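Local coordinates for protein rhodopsin (PDB 6KFQ) that probably works as a light-driven proton pump, a thermostable seven-helix microbial rhodopsin that carries retinal as its chromophore, at residues F35-T38 with A39-G43. Residues are numbered along the deposited sequence; the frame is centred on the assembly and turned at random.
Sequences FVIT and ATITG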
loop_
_atom_site.group_PDB
_atom_site.type_symbol
_atom_site.label_atom_id
_atom_site.label_comp_id
_atom_site.label_asym_id
_atom_site.label_seq_id
_atom_site.Cartn_x
_atom_site.Cartn_y
_atom_site.Cartn_z
ATOM N N PHE A 35 -12.702 -0.675 9.383
ATOM C CA PHE A 35 -12.550 0.772 9.482
ATOM C C PHE A 35 -11.290 1.139 10.254
ATOM O O PHE A 35 -10.605 2.113 9.914
ATOM C CB PHE A 35 -13.800 1.377 10.140
ATOM C CG PHE A 35 -15.047 1.209 9.317
ATOM C CD1 PHE A 35 -15.540 2.259 8.566
ATOM C CD2 PHE A 35 -15.697 -0.018 9.256
ATOM C CE1 PHE A 35 -16.667 2.102 7.787
ATOM C CE2 PHE A 35 -16.822 -0.185 8.475
ATOM C CZ PHE A 35 -17.313 0.874 7.744
ATOM N N VAL A 36 -10.955 0.355 11.279
ATOM C CA VAL A 36 -9.758 0.624 12.070
ATOM C C VAL A 36 -8.501 0.374 11.241
ATOM O O VAL A 36 -7.581 1.199 11.218
ATOM C CB VAL A 36 -9.768 -0.223 13.354
ATOM C CG1 VAL A 36 -8.480 -0.031 14.131
ATOM C CG2 VAL A 36 -10.970 0.136 14.209
ATOM N N ILE A 37 -8.445 -0.769 10.548
ATOM C CA ILE A 37 -7.282 -1.090 9.721
ATOM C C ILE A 37 -7.092 -0.044 8.637
ATOM O O ILE A 37 -5.965 0.387 8.357
ATOM C CB ILE A 37 -7.433 -2.492 9.103
ATOM C CG1 ILE A 37 -7.463 -3.573 10.187
ATOM C CG2 ILE A 37 -6.322 -2.748 8.096
ATOM C CD1 ILE A 37 -7.699 -4.990 9.632
ATOM N N THR A 38 -8.186 0.369 7.996
ATOM C CA THR A 38 -8.081 1.264 6.848
ATOM C C THR A 38 -7.742 2.690 7.273
ATOM O O THR A 38 -7.031 3.401 6.550
ATOM C CB THR A 38 -9.383 1.210 6.047
ATOM O OG1 THR A 38 -9.632 -0.149 5.660
ATOM C CG2 THR A 38 -9.282 2.062 4.806
ATOM N N ALA A 39 -8.223 3.118 8.441
ATOM C CA ALA A 39 -7.825 4.420 8.970
ATOM C C ALA A 39 -6.374 4.416 9.445
ATOM O O ALA A 39 -5.707 5.456 9.401
ATOM C CB ALA A 39 -8.762 4.830 10.108
ATOM N N THR A 40 -5.869 3.259 9.889
ATOM C CA THR A 40 -4.460 3.153 10.261
ATOM C C THR A 40 -3.562 3.226 9.034
ATOM O O THR A 40 -2.462 3.791 9.093
ATOM C CB THR A 40 -4.211 1.853 11.029
ATOM O OG1 THR A 40 -4.848 1.923 12.308
ATOM C CG2 THR A 40 -2.724 1.619 11.235
ATOM N N ILE A 41 -4.013 2.655 7.915
ATOM C CA ILE A 41 -3.253 2.742 6.669
ATOM C C ILE A 41 -3.026 4.202 6.292
ATOM O O ILE A 41 -1.892 4.630 6.050
ATOM C CB ILE A 41 -3.975 1.972 5.550
ATOM C CG1 ILE A 41 -3.871 0.461 5.801
ATOM C CG2 ILE A 41 -3.417 2.349 4.170
ATOM C CD1 ILE A 41 -4.803 -0.383 4.946
ATOM N N THR A 42 -4.100 4.995 6.261
ATOM C CA THR A 42 -3.946 6.393 5.869
ATOM C C THR A 42 -3.253 7.203 6.956
ATOM O O THR A 42 -2.496 8.130 6.644
ATOM C CB THR A 42 -5.303 7.003 5.520
ATOM O OG1 THR A 42 -6.240 6.752 6.578
ATOM C CG2 THR A 42 -5.829 6.424 4.203
ATOM N N GLY A 43 -3.483 6.857 8.223
ATOM C CA GLY A 43 -2.863 7.597 9.313
ATOM C C GLY A 43 -1.353 7.453 9.323
ATOM O O GLY A 43 -0.626 8.435 9.493
#
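Thr-40 reaches back one helical turn to Val-36 and bonds it twice. Its OG1 lies 3.0 Å from Val-36 O, and its own backbone N gives the usual helical bond to the same oxygen; the two donors come from opposite faces of the carbonyl plane, the hydroxyl tilted 34° out of it. The torsion makes this possible: with OG1 beside the backbone N (chi1 -69°), the hydroxyl hangs back over the preceding turn. Ile-41 CG1 likewise stands beside its backbone N, but here a methylene leans on Ile-37 O at 3.3 Å. Its terminal CD1 meets the branch methyl CG2 of Ile-37 at 4.2 Å, a loose apolar contact on the side facing helix 70-90. Ile-41, its side chain about 6 Å from the retinal, also packs on Lys-209 of helix 194-218. Ala-39 CB comes within 3.3 Å of Phe-35 O, which Ala-39 N bonds at 3.0 Å. Three residues further along, the backbone bond from Thr-42 N to Thr-38 O is weak, 3.3 Å long. Both of these threonines are buried, and their hydroxyls find partners across helix boundaries: Thr-38 OG1 bonds Asp-85 OD2 on helix 70-90, besides Phe-34 O in its own helix, and Thr-42 OG1 bonds Thr-17 OG1 on helix 2-23. Thus Thr-40 satisfies its hydroxyl inside this transmembrane helix, whereas Thr-38 and Thr-42 tie it to its neighbours through buried polar bonds.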